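Local coordinates for protein fatty acid synthase 1, isoform A (Drosophila melanogaster, PDB 6FN6) that probably builds long-chain saturated fatty acids from acetyl-CoA and malonyl-CoA with NADPH, here represented by its dehydratase, enoylreductase and ketoreductase region, at residues A[393-398]-A[424-429]; A[292-297]-A[401-406]; A[164-169]-A[204-209]. One frame throughout, in Å; residues are numbered along the deposited sequence.

Interaction 1 (A[393-398]-A[424-429]); sequences NSIASI and FGFVAV
Ile-395 lies against one corner of the Phe-426 ring with both of its branches. CG2 of Ile-395 is 3.5 Å from CE1 of Phe-426, and CG1 of Ile-395 is 3.7 Å from the same atom. The two side chains come from opposite directions, and the ring meets the isoleucine obliquely. Ile-395 CD1 goes further and reaches Phe-424 CB at 4.0 Å, where the two side chains cross at about a right angle. Ile-398 adds a second touch on Phe-426. CD1 of Ile-398 sits at the ring edge, near the ring plane, 4.0 Å from CZ of Phe-426. CG1 of Ile-398 stands between the backbone N and the carbonyl carbon (chi1 56°), and the extended chain beyond it carries CD1 to that edge. No hydrogen bond joins the segments, and the packing is wholly apolar. Phe-426 also touches Ala-443 and Lys-445 of strand 438-445. Gly-425, with positive phi, is the C-prime residue of the Schellman motif that ends helix 410-423. The contact sets helix 389-395 and the residues after it against strand 426-433, as in the Rossmann-like class I methyltransferase fold, whose strand order this sheet follows.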
ATOM      1  N   ASN A 393      44.544  67.994 -31.232  1.00 71.39           N
ATOM      2  CA  ASN A 393      45.051  67.040 -30.253  1.00 74.09           C
ATOM      3  C   ASN A 393      44.430  65.666 -30.459  1.00 67.66           C
ATOM      4  O   ASN A 393      44.977  64.659 -30.017  1.00 65.69           O
ATOM      5  CB  ASN A 393      44.786  67.541 -28.834  1.00 82.53           C
ATOM      6  CG  ASN A 393      45.610  68.766 -28.490  1.00 90.70           C
ATOM      7  OD1 ASN A 393      46.813  68.809 -28.747  1.00 91.57           O
ATOM      8  ND2 ASN A 393      44.965  69.771 -27.911  1.00 94.68           N
ATOM      9  N   SER A 394      43.292  65.627 -31.142  1.00 65.78           N
ATOM     10  CA  SER A 394      42.678  64.360 -31.509  1.00 62.54           C
ATOM     11  C   SER A 394      43.515  63.698 -32.600  1.00 62.62           C
ATOM     12  O   SER A 394      43.677  62.479 -32.620  1.00 61.13           O
ATOM     13  CB  SER A 394      41.239  64.567 -31.989  1.00 58.00           C
ATOM     14  OG  SER A 394      40.447  65.183 -30.991  1.00 55.76           O
ATOM     15  N   ILE A 395      44.055  64.517 -33.496  1.00 61.16           N
ATOM     16  CA  ILE A 395      44.881  64.029 -34.592  1.00 58.73           C
ATOM     17  C   ILE A 395      46.216  63.528 -34.051  1.00 62.16           C
ATOM     18  O   ILE A 395      46.764  62.539 -34.538  1.00 62.81           O
ATOM     19  CB  ILE A 395      45.092  65.129 -35.650  1.00 54.86           C
ATOM     20  CG1 ILE A 395      43.756  65.498 -36.302  1.00 51.63           C
ATOM     21  CG2 ILE A 395      46.099  64.679 -36.711  1.00 51.08           C
ATOM     22  CD1 ILE A 395      43.793  66.788 -37.091  1.00 50.44           C
ATOM     23  N   ALA A 396      46.742  64.226 -33.050  1.00 70.00           N
ATOM     24  CA  ALA A 396      48.004  63.847 -32.426  1.00 70.63           C
ATOM     25  C   ALA A 396      47.859  62.579 -31.589  1.00 68.28           C
ATOM     26  O   ALA A 396      48.854  61.964 -31.208  1.00 65.70           O
ATOM     27  CB  ALA A 396      48.528  64.987 -31.568  1.00 76.28           C
ATOM     28  N   SER A 397      46.620  62.192 -31.302  1.00 78.61           N
ATOM     29  CA  SER A 397      46.365  61.066 -30.410  1.00 76.07           C
ATOM     30  C   SER A 397      46.286  59.729 -31.144  1.00 75.03           C
ATOM     31  O   SER A 397      46.475  58.675 -30.538  1.00 80.34           O
ATOM     32  CB  SER A 397      45.071  61.296 -29.629  1.00 78.29           C
ATOM     33  OG  SER A 397      45.113  62.525 -28.926  1.00 82.16           O
ATOM     34  N   ILE A 398      46.003  59.768 -32.441  1.00 60.33           N
ATOM     35  CA  ILE A 398      45.885  58.544 -33.226  1.00 55.66           C
ATOM     36  C   ILE A 398      47.217  58.197 -33.874  1.00 57.39           C
ATOM     37  O   ILE A 398      48.056  59.073 -34.104  1.00 58.16           O
ATOM     38  CB  ILE A 398      44.790  58.669 -34.302  1.00 54.27           C
ATOM     39  CG1 ILE A 398      45.055  59.882 -35.203  1.00 52.66           C
ATOM     40  CG2 ILE A 398      43.418  58.767 -33.654  1.00 53.51           C
ATOM     41  CD1 ILE A 398      44.281  59.862 -36.504  1.00 50.71           C
ATOM     42  N   PHE A 424      43.310  70.295 -42.397  1.00 57.03           N
ATOM     43  CA  PHE A 424      44.243  69.550 -41.558  1.00 55.46           C
ATOM     44  C   PHE A 424      44.730  68.268 -42.227  1.00 52.92           C
ATOM     45  O   PHE A 424      45.310  67.401 -41.574  1.00 52.21           O
ATOM     46  CB  PHE A 424      43.603  69.247 -40.204  1.00 55.06           C
ATOM     47  CG  PHE A 424      43.614  70.420 -39.263  1.00 56.64           C
ATOM     48  CD1 PHE A 424      44.646  70.581 -38.353  1.00 57.11           C
ATOM     49  CD2 PHE A 424      42.610  71.373 -39.305  1.00 56.91           C
ATOM     50  CE1 PHE A 424      44.669  71.662 -37.490  1.00 57.95           C
ATOM     51  CE2 PHE A 424      42.628  72.456 -38.444  1.00 58.67           C
ATOM     52  CZ  PHE A 424      43.661  72.600 -37.537  1.00 59.25           C
ATOM     53  N   GLY A 425      44.497  68.155 -43.530  1.00 46.27           N
ATOM     54  CA  GLY A 425      45.060  67.066 -44.308  1.00 46.33           C
ATOM     55  C   GLY A 425      44.320  65.748 -44.214  1.00 44.35           C
ATOM     56  O   GLY A 425      44.860  64.697 -44.566  1.00 42.93           O
ATOM     57  N   PHE A 426      43.084  65.800 -43.731  1.00 51.77           N
ATOM     58  CA  PHE A 426      42.274  64.599 -43.577  1.00 48.20           C
ATOM     59  C   PHE A 426      41.237  64.504 -44.689  1.00 46.84           C
ATOM     60  O   PHE A 426      40.838  65.514 -45.267  1.00 44.92           O
ATOM     61  CB  PHE A 426      41.592  64.581 -42.208  1.00 43.11           C
ATOM     62  CG  PHE A 426      42.437  63.980 -41.126  1.00 42.06           C
ATOM     63  CD1 PHE A 426      43.582  64.621 -40.687  1.00 43.36           C
ATOM     64  CD2 PHE A 426      42.093  62.769 -40.554  1.00 41.04           C
ATOM     65  CE1 PHE A 426      44.364  64.067 -39.693  1.00 43.43           C
ATOM     66  CE2 PHE A 426      42.868  62.212 -39.562  1.00 41.51           C
ATOM     67  CZ  PHE A 426      44.007  62.860 -39.131  1.00 42.74           C
ATOM     68  N   VAL A 427      40.816  63.281 -44.990  1.00 43.45           N
ATOM     69  CA  VAL A 427      39.803  63.047 -46.009  1.00 40.44           C
ATOM     70  C   VAL A 427      38.630  62.293 -45.387  1.00 39.19           C
ATOM     71  O   VAL A 427      38.812  61.467 -44.494  1.00 38.21           O
ATOM     72  CB  VAL A 427      40.389  62.272 -47.209  1.00 39.27           C
ATOM     73  CG1 VAL A 427      40.767  60.851 -46.804  1.00 38.76           C
ATOM     74  CG2 VAL A 427      39.405  62.256 -48.369  1.00 42.72           C
ATOM     75  N   ALA A 428      37.422  62.583 -45.851  1.00 44.21           N
ATOM     76  CA  ALA A 428      36.255  61.879 -45.347  1.00 43.56           C
ATOM     77  C   ALA A 428      36.158  60.521 -46.027  1.00 42.07           C
ATOM     78  O   ALA A 428      35.774  60.418 -47.192  1.00 39.44           O
ATOM     79  CB  ALA A 428      34.995  62.689 -45.577  1.00 44.70           C
ATOM     80  N   VAL A 429      36.519  59.479 -45.286  1.00 36.57           N
ATOM     81  CA  VAL A 429      36.485  58.122 -45.802  1.00 35.98           C
ATOM     82  C   VAL A 429      35.038  57.688 -45.979  1.00 35.51           C
ATOM     83  O   VAL A 429      34.675  57.130 -47.013  1.00 35.36           O
ATOM     84  CB  VAL A 429      37.253  57.157 -44.882  1.00 35.74           C
ATOM     85  CG1 VAL A 429      37.047  55.711 -45.320  1.00 35.13           C
ATOM     86  CG2 VAL A 429      38.735  57.505 -44.872  1.00 36.39           C
TER

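Interaction 2 (A[292-297]-A[401-406]); sequences QVIIEN and NGFLIL
Ile-294 runs from the helix onto the side chains of Phe-403 and Ile-405. CB of Ile-294 is 4.2 Å from CD1 of Phe-403. From there the two branches part. CG2 of Ile-294 also meets Phe-403 CD1, at 3.9 Å. CG1 of Ile-294 is 3.7 Å from the same ring atom and makes an off-centre CH-pi contact, 4.2 Å from the centroid of the Phe-403 ring. CG1 is anti to the carbonyl carbon (chi1 -62°), and the chain stays extended at the next bond (chi2 166°). This takes the tip past the ring to Ile-405, where CD1 of Ile-294 and CD1 of Ile-405 are 3.7 Å apart. The isoleucine passes alongside the ring, running the opposite way to the phenylalanine.

Asn-297, one turn further on, meets the far end of the ring. CB of Asn-297 lies at the ring edge, near the plane, 4.0 Å from CZ of Phe-403. The amide of Asn-297 turns to other partners. ND2 of Asn-297 donates to O of Val-293 at 2.9 Å, with an N-H...O angle of 157°, and OD1 accepts from the backbone N of Ile-541. Bonds at both ends fix the rotation of this buried amide.

Phe-403 and Ile-405 point toward the helix, while Leu-404 between them points away, the usual alternation in a strand. Phe-403 also touches Leu-442 and Arg-444 of strand 438-445, and both isoleucines touch Phe-376 of strand 374-380. Helix 279-296 is thus packed on one face of a mixed sheet with the strand order of class I methyltransferases, consistent with the pseudo-methyltransferase domain of animal fatty acid synthases.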
ATOM      1  N   GLN A 292      33.729  48.506 -37.916  1.00 41.03           N
ATOM      2  CA  GLN A 292      34.020  47.437 -38.861  1.00 41.98           C
ATOM      3  C   GLN A 292      35.078  47.859 -39.873  1.00 41.82           C
ATOM      4  O   GLN A 292      36.003  47.101 -40.162  1.00 43.39           O
ATOM      5  CB  GLN A 292      32.749  47.002 -39.589  1.00 39.37           C
ATOM      6  CG  GLN A 292      31.917  46.006 -38.811  1.00 35.16           C
ATOM      7  CD  GLN A 292      30.673  45.584 -39.558  1.00 38.37           C
ATOM      8  OE1 GLN A 292      30.725  45.285 -40.750  1.00 40.80           O
ATOM      9  NE2 GLN A 292      29.542  45.565 -38.861  1.00 40.94           N
ATOM     10  N   VAL A 293      34.933  49.065 -40.413  1.00 40.15           N
ATOM     11  CA  VAL A 293      35.881  49.583 -41.392  1.00 39.95           C
ATOM     12  C   VAL A 293      37.260  49.732 -40.752  1.00 40.91           C
ATOM     13  O   VAL A 293      38.278  49.447 -41.382  1.00 41.92           O
ATOM     14  CB  VAL A 293      35.391  50.919 -41.981  1.00 42.16           C
ATOM     15  CG1 VAL A 293      36.457  51.540 -42.891  1.00 42.96           C
ATOM     16  CG2 VAL A 293      34.090  50.713 -42.743  1.00 40.10           C
ATOM     17  N   ILE A 294      37.286  50.184 -39.501  1.00 35.85           N
ATOM     18  CA  ILE A 294      38.540  50.386 -38.785  1.00 35.35           C
ATOM     19  C   ILE A 294      39.231  49.046 -38.560  1.00 34.35           C
ATOM     20  O   ILE A 294      40.427  48.909 -38.810  1.00 34.94           O
ATOM     21  CB  ILE A 294      38.303  51.118 -37.449  1.00 34.84           C
ATOM     22  CG1 ILE A 294      37.722  52.507 -37.704  1.00 35.09           C
ATOM     23  CG2 ILE A 294      39.598  51.232 -36.655  1.00 35.80           C
ATOM     24  CD1 ILE A 294      37.157  53.172 -36.469  1.00 38.10           C
ATOM     25  N   ILE A 295      38.479  48.062 -38.080  1.00 33.80           N
ATOM     26  CA  ILE A 295      39.025  46.730 -37.850  1.00 35.64           C
ATOM     27  C   ILE A 295      39.553  46.186 -39.171  1.00 38.22           C
ATOM     28  O   ILE A 295      40.657  45.644 -39.240  1.00 39.21           O
ATOM     29  CB  ILE A 295      37.965  45.783 -37.225  1.00 36.58           C
ATOM     30  CG1 ILE A 295      37.618  46.243 -35.809  1.00 35.68           C
ATOM     31  CG2 ILE A 295      38.465  44.338 -37.202  1.00 33.12           C
ATOM     32  CD1 ILE A 295      36.413  45.549 -35.203  1.00 33.08           C
ATOM     33  N   GLU A 296      38.751  46.341 -40.218  1.00 37.08           N
ATOM     34  CA  GLU A 296      39.106  45.865 -41.549  1.00 39.73           C
ATOM     35  C   GLU A 296      40.427  46.467 -42.027  1.00 43.19           C
ATOM     36  O   GLU A 296      41.157  45.841 -42.793  1.00 46.01           O
ATOM     37  CB  GLU A 296      37.979  46.195 -42.534  1.00 40.66           C
ATOM     38  CG  GLU A 296      38.046  45.446 -43.855  1.00 39.88           C
ATOM     39  CD  GLU A 296      36.763  45.575 -44.662  1.00 38.65           C
ATOM     40  OE1 GLU A 296      36.179  44.532 -45.031  1.00 36.53           O
ATOM     41  OE2 GLU A 296      36.347  46.721 -44.943  1.00 39.28           O
ATOM     42  N   ASN A 297      40.730  47.679 -41.568  1.00 50.20           N
ATOM     43  CA  ASN A 297      41.912  48.404 -42.028  1.00 53.95           C
ATOM     44  C   ASN A 297      42.930  48.639 -40.914  1.00 61.88           C
ATOM     45  O   ASN A 297      43.570  49.689 -40.860  1.00 64.66           O
ATOM     46  CB  ASN A 297      41.499  49.747 -42.637  1.00 50.88           C
ATOM     47  CG  ASN A 297      40.805  49.589 -43.975  1.00 49.30           C
ATOM     48  OD1 ASN A 297      41.454  49.386 -45.001  1.00 51.08           O
ATOM     49  ND2 ASN A 297      39.478  49.673 -43.969  1.00 48.67           N
ATOM     50  N   ASN A 401      47.956  55.949 -39.375  1.00 56.10           N
ATOM     51  CA  ASN A 401      46.857  55.417 -40.178  1.00 59.83           C
ATOM     52  C   ASN A 401      45.555  55.288 -39.377  1.00 54.29           C
ATOM     53  O   ASN A 401      44.635  54.576 -39.784  1.00 53.51           O
ATOM     54  CB  ASN A 401      47.246  54.059 -40.769  1.00 68.44           C
ATOM     55  CG  ASN A 401      47.743  53.085 -39.720  1.00 76.97           C
ATOM     56  OD1 ASN A 401      47.497  53.256 -38.527  1.00 80.08           O
ATOM     57  ND2 ASN A 401      48.449  52.051 -40.163  1.00 80.13           N
ATOM     58  N   GLY A 402      45.478  55.982 -38.246  1.00 53.53           N
ATOM     59  CA  GLY A 402      44.303  55.922 -37.396  1.00 42.47           C
ATOM     60  C   GLY A 402      43.110  56.646 -37.991  1.00 39.56           C
ATOM     61  O   GLY A 402      43.235  57.341 -38.997  1.00 39.59           O
ATOM     62  N   PHE A 403      41.947  56.482 -37.366  1.00 40.13           N
ATOM     63  CA  PHE A 403      40.717  57.083 -37.873  1.00 38.33           C
ATOM     64  C   PHE A 403      40.137  58.111 -36.906  1.00 38.90           C
ATOM     65  O   PHE A 403      40.541  58.188 -35.746  1.00 39.68           O
ATOM     66  CB  PHE A 403      39.675  56.002 -38.152  1.00 37.21           C
ATOM     67  CG  PHE A 403      40.022  55.110 -39.309  1.00 36.66           C
ATOM     68  CD1 PHE A 403      40.831  53.999 -39.127  1.00 36.72           C
ATOM     69  CD2 PHE A 403      39.546  55.383 -40.580  1.00 36.25           C
ATOM     70  CE1 PHE A 403      41.151  53.175 -40.187  1.00 36.37           C
ATOM     71  CE2 PHE A 403      39.864  54.564 -41.645  1.00 35.93           C
ATOM     72  CZ  PHE A 403      40.667  53.458 -41.449  1.00 35.99           C
ATOM     73  N   LEU A 404      39.203  58.914 -37.405  1.00 38.66           N
ATOM     74  CA  LEU A 404      38.418  59.806 -36.562  1.00 39.17           C
ATOM     75  C   LEU A 404      36.935  59.547 -36.794  1.00 38.40           C
ATOM     76  O   LEU A 404      36.444  59.674 -37.915  1.00 38.37           O
ATOM     77  CB  LEU A 404      38.736  61.273 -36.855  1.00 40.02           C
ATOM     78  CG  LEU A 404      40.152  61.785 -36.591  1.00 41.04           C
ATOM     79  CD1 LEU A 404      40.248  63.241 -37.012  1.00 41.89           C
ATOM     80  CD2 LEU A 404      40.539  61.624 -35.131  1.00 41.90           C
ATOM     81  N   ILE A 405      36.225  59.176 -35.735  1.00 44.25           N
ATOM     82  CA  ILE A 405      34.783  59.001 -35.815  1.00 47.57           C
ATOM     83  C   ILE A 405      34.141  60.269 -35.268  1.00 48.39           C
ATOM     84  O   ILE A 405      34.122  60.493 -34.059  1.00 49.28           O
ATOM     85  CB  ILE A 405      34.304  57.755 -35.045  1.00 44.32           C
ATOM     86  CG1 ILE A 405      35.142  56.530 -35.427  1.00 41.46           C
ATOM     87  CG2 ILE A 405      32.834  57.497 -35.338  1.00 43.86           C
ATOM     88  CD1 ILE A 405      34.831  55.293 -34.609  1.00 40.10           C
ATOM     89  N   LEU A 406      33.627  61.103 -36.164  1.00 43.05           N
ATOM     90  CA  LEU A 406      33.086  62.398 -35.770  1.00 43.06           C
ATOM     91  C   LEU A 406      31.601  62.507 -36.101  1.00 44.69           C
ATOM     92  O   LEU A 406      31.210  62.477 -37.267  1.00 43.83           O
ATOM     93  CB  LEU A 406      33.858  63.525 -36.460  1.00 42.69           C
ATOM     94  CG  LEU A 406      35.381  63.483 -36.302  1.00 42.25           C
ATOM     95  CD1 LEU A 406      36.037  64.554 -37.155  1.00 41.65           C
ATOM     96  CD2 LEU A 406      35.786  63.640 -34.844  1.00 41.97           C
TER

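Interaction 3 (A[164-169]-A[204-209]); sequences LQWVDN and AKHFEL
NE2 of His-206 is held over the face of the Trp-166 indole. The closest approach is 3.4 Å, from NE2 of His-206 to CZ3 of Trp-166, with CE3 almost as near. The two rings form an edge-to-face pair: the imidazole edge points at the six-membered ring of the tryptophan, with centroids 4.6 Å apart and planes at 67°. CG of Trp-166 is anti to the backbone N (chi1 175°), which swings the indole out from its loop to meet the helix.

The opposite face of the indole lies under its own chain, where N of Asp-168 and N of Asn-169 sit above the plane toward the rim. Phe-207 touches the same indole from another direction. CE1 of Phe-207 is 4.0 Å from CZ2 of Trp-166, and the side chains cross at about a right angle.

Trp-170 and Phe-173, at the start of helix 170-183, each meet both Trp-166 and His-206. The result is an aromatic cluster in what is predicted to be the C-terminal hotdog fold of the dehydratase, with Trp-166 about 11 Å, side chain to side chain, from the predicted proton donor Asp-175. With an alanine in place of Trp-166, NE2 of His-206 would probably lose the aromatic face it points at, and a gap would be likely to open beside Phe-207.

The other imidazole nitrogen, ND1 of His-206, is hydrogen-bonded to the backbone N of Gly-238. An amide N-H there suggests that ND1 is an acceptor. In a neutral ring the proton would then probably be on NE2, directed at the indole pi cloud.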
ATOM      1  N   LEU A 164      29.321  -5.712 -23.824  1.00 48.31           N
ATOM      2  CA  LEU A 164      29.891  -4.811 -22.827  1.00 45.59           C
ATOM      3  C   LEU A 164      31.287  -5.288 -22.443  1.00 47.78           C
ATOM      4  O   LEU A 164      31.503  -6.480 -22.236  1.00 49.37           O
ATOM      5  CB  LEU A 164      28.995  -4.745 -21.586  1.00 44.35           C
ATOM      6  CG  LEU A 164      27.485  -4.696 -21.842  1.00 40.58           C
ATOM      7  CD1 LEU A 164      26.709  -4.850 -20.545  1.00 38.82           C
ATOM      8  CD2 LEU A 164      27.106  -3.402 -22.542  1.00 40.59           C
ATOM      9  N   GLN A 165      32.233  -4.361 -22.341  1.00 48.97           N
ATOM     10  CA  GLN A 165      33.603  -4.727 -21.994  1.00 50.10           C
ATOM     11  C   GLN A 165      33.724  -4.959 -20.492  1.00 47.78           C
ATOM     12  O   GLN A 165      32.853  -4.559 -19.722  1.00 43.54           O
ATOM     13  CB  GLN A 165      34.590  -3.646 -22.448  1.00 48.29           C
ATOM     14  CG  GLN A 165      34.372  -2.282 -21.820  1.00 48.15           C
ATOM     15  CD  GLN A 165      35.323  -1.236 -22.372  1.00 48.97           C
ATOM     16  OE1 GLN A 165      35.670  -1.261 -23.550  1.00 49.04           O
ATOM     17  NE2 GLN A 165      35.754  -0.313 -21.520  1.00 52.82           N
ATOM     18  N   TRP A 166      34.800  -5.629 -20.090  1.00 44.36           N
ATOM     19  CA  TRP A 166      35.056  -5.911 -18.683  1.00 45.12           C
ATOM     20  C   TRP A 166      36.446  -5.430 -18.290  1.00 46.83           C
ATOM     21  O   TRP A 166      37.448  -5.898 -18.834  1.00 48.95           O
ATOM     22  CB  TRP A 166      34.922  -7.405 -18.392  1.00 46.68           C
ATOM     23  CG  TRP A 166      35.301  -7.759 -16.989  1.00 47.90           C
ATOM     24  CD1 TRP A 166      36.439  -8.389 -16.580  1.00 50.61           C
ATOM     25  CD2 TRP A 166      34.542  -7.491 -15.804  1.00 46.68           C
ATOM     26  NE1 TRP A 166      36.433  -8.535 -15.214  1.00 51.12           N
ATOM     27  CE2 TRP A 166      35.279  -7.992 -14.715  1.00 48.72           C
ATOM     28  CE3 TRP A 166      33.311  -6.877 -15.561  1.00 44.25           C
ATOM     29  CZ2 TRP A 166      34.824  -7.900 -13.401  1.00 48.35           C
ATOM     30  CZ3 TRP A 166      32.862  -6.786 -14.255  1.00 45.91           C
ATOM     31  CH2 TRP A 166      33.616  -7.293 -13.193  1.00 46.25           C
ATOM     32  N   VAL A 167      36.500  -4.494 -17.346  1.00 46.13           N
ATOM     33  CA  VAL A 167      37.768  -3.943 -16.883  1.00 47.85           C
ATOM     34  C   VAL A 167      37.916  -4.141 -15.377  1.00 48.63           C
ATOM     35  O   VAL A 167      38.462  -3.285 -14.685  1.00 49.07           O
ATOM     36  CB  VAL A 167      37.893  -2.452 -17.253  1.00 46.80           C
ATOM     37  CG1 VAL A 167      37.926  -2.282 -18.762  1.00 46.53           C
ATOM     38  CG2 VAL A 167      36.746  -1.645 -16.652  1.00 44.42           C
ATOM     39  N   ASP A 168      37.448  -5.282 -14.881  1.00 58.95           N
ATOM     40  CA  ASP A 168      37.538  -5.603 -13.461  1.00 63.62           C
ATOM     41  C   ASP A 168      36.921  -4.485 -12.621  1.00 58.06           C
ATOM     42  O   ASP A 168      37.505  -4.042 -11.632  1.00 58.76           O
ATOM     43  CB  ASP A 168      38.996  -5.829 -13.052  1.00 69.19           C
ATOM     44  CG  ASP A 168      39.125  -6.496 -11.694  1.00 72.23           C
ATOM     45  OD1 ASP A 168      38.278  -7.355 -11.366  1.00 72.33           O
ATOM     46  OD2 ASP A 168      40.072  -6.161 -10.953  1.00 73.73           O
ATOM     47  N   ASN A 169      35.735  -4.037 -13.026  1.00 46.23           N
ATOM     48  CA  ASN A 169      35.038  -2.950 -12.345  1.00 44.03           C
ATOM     49  C   ASN A 169      33.527  -3.156 -12.445  1.00 41.97           C
ATOM     50  O   ASN A 169      32.931  -2.935 -13.498  1.00 40.57           O
ATOM     51  CB  ASN A 169      35.444  -1.599 -12.944  1.00 43.45           C
ATOM     52  CG  ASN A 169      34.828  -0.418 -12.208  1.00 44.04           C
ATOM     53  OD1 ASN A 169      33.610  -0.329 -12.059  1.00 40.45           O
ATOM     54  ND2 ASN A 169      35.672   0.503 -11.756  1.00 47.11           N
ATOM     55  N   ALA A 204      30.472 -16.011  -9.093  1.00 58.37           N
ATOM     56  CA  ALA A 204      31.120 -17.247  -9.513  1.00 61.59           C
ATOM     57  C   ALA A 204      30.902 -17.484 -11.002  1.00 61.08           C
ATOM     58  O   ALA A 204      31.838 -17.792 -11.741  1.00 62.60           O
ATOM     59  CB  ALA A 204      30.596 -18.420  -8.706  1.00 64.13           C
ATOM     60  N   LYS A 205      29.656 -17.331 -11.431  1.00 59.11           N
ATOM     61  CA  LYS A 205      29.282 -17.516 -12.827  1.00 58.54           C
ATOM     62  C   LYS A 205      29.943 -16.466 -13.715  1.00 56.61           C
ATOM     63  O   LYS A 205      30.321 -16.743 -14.854  1.00 57.29           O
ATOM     64  CB  LYS A 205      27.761 -17.446 -12.966  1.00 56.82           C
ATOM     65  CG  LYS A 205      27.222 -17.739 -14.355  1.00 56.53           C
ATOM     66  CD  LYS A 205      25.971 -16.914 -14.611  1.00 53.57           C
ATOM     67  CE  LYS A 205      24.998 -17.616 -15.536  1.00 54.18           C
ATOM     68  NZ  LYS A 205      23.748 -16.821 -15.709  1.00 51.56           N
ATOM     69  N   HIS A 206      30.070 -15.256 -13.182  1.00 60.31           N
ATOM     70  CA  HIS A 206      30.634 -14.136 -13.922  1.00 58.54           C
ATOM     71  C   HIS A 206      32.085 -14.401 -14.324  1.00 60.14           C
ATOM     72  O   HIS A 206      32.461 -14.214 -15.481  1.00 59.89           O
ATOM     73  CB  HIS A 206      30.547 -12.859 -13.086  1.00 58.26           C
ATOM     74  CG  HIS A 206      30.727 -11.601 -13.877  1.00 56.10           C
ATOM     75  ND1 HIS A 206      29.736 -11.079 -14.679  1.00 53.26           N
ATOM     76  CD2 HIS A 206      31.780 -10.757 -13.981  1.00 55.78           C
ATOM     77  CE1 HIS A 206      30.171  -9.969 -15.247  1.00 51.22           C
ATOM     78  NE2 HIS A 206      31.409  -9.750 -14.840  1.00 52.24           N
ATOM     79  N   PHE A 207      32.894 -14.843 -13.365  1.00 63.02           N
ATOM     80  CA  PHE A 207      34.329 -14.987 -13.590  1.00 65.63           C
ATOM     81  C   PHE A 207      34.683 -16.253 -14.365  1.00 71.87           C
ATOM     82  O   PHE A 207      35.713 -16.299 -15.037  1.00 72.49           O
ATOM     83  CB  PHE A 207      35.077 -14.966 -12.254  1.00 65.44           C
ATOM     84  CG  PHE A 207      35.030 -13.636 -11.559  1.00 62.68           C
ATOM     85  CD1 PHE A 207      35.670 -12.534 -12.105  1.00 61.36           C
ATOM     86  CD2 PHE A 207      34.350 -13.484 -10.360  1.00 58.24           C
ATOM     87  CE1 PHE A 207      35.631 -11.305 -11.474  1.00 59.83           C
ATOM     88  CE2 PHE A 207      34.308 -12.257  -9.723  1.00 59.75           C
ATOM     89  CZ  PHE A 207      34.950 -11.166 -10.280  1.00 58.63           C
ATOM     90  N   GLU A 208      33.841 -17.280 -14.283  1.00 89.05           N
ATOM     91  CA  GLU A 208      34.093 -18.501 -15.042  1.00 95.01           C
ATOM     92  C   GLU A 208      33.727 -18.271 -16.506  1.00 93.92           C
ATOM     93  O   GLU A 208      34.178 -18.998 -17.392  1.00 98.24           O
ATOM     94  CB  GLU A 208      33.306 -19.686 -14.472  1.00 95.74           C
ATOM     95  CG  GLU A 208      31.814 -19.683 -14.790  1.00 91.43           C
ATOM     96  CD  GLU A 208      31.097 -20.908 -14.245  1.00 92.27           C
ATOM     97  OE1 GLU A 208      31.084 -21.094 -13.009  1.00 91.75           O
ATOM     98  OE2 GLU A 208      30.546 -21.685 -15.055  1.00 92.86           O
ATOM     99  N   LEU A 209      32.909 -17.252 -16.750  1.00 63.65           N
ATOM    100  CA  LEU A 209      32.587 -16.834 -18.108  1.00 59.66           C
ATOM    101  C   LEU A 209      33.679 -15.919 -18.649  1.00 59.12           C
ATOM    102  O   LEU A 209      33.988 -15.939 -19.840  1.00 59.55           O
ATOM    103  CB  LEU A 209      31.234 -16.126 -18.143  1.00 57.84           C
ATOM    104  CG  LEU A 209      29.994 -17.018 -18.038  1.00 56.90           C
ATOM    105  CD1 LEU A 209      28.747 -16.173 -17.832  1.00 53.77           C
ATOM    106  CD2 LEU A 209      29.841 -17.892 -19.272  1.00 58.62           C
TER

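From the N terminus, interaction 3 comes first. It closes a loop of 34 residues within the dehydratase, joining the loop before helix 170-183 to helix 203-210, and it is complete before the others begin. Interactions 1 and 2 cross. Segment 292-297 opens first, 393-398 follows, 401-406 closes interaction 2, and 424-429 closes interaction 1. Interaction 2 ties helix 279-296 to strand 402-409, and interaction 1 ties helix 389-395 to strand 426-433 of the same mixed sheet. Their centres are about 11 Å apart. Leu-404 of interaction 2 touches Phe-426 and Ile-395 of interaction 1. Interaction 3 is separate, its centre about 68 Å from that of interaction 2 and about 78 Å from that of interaction 1.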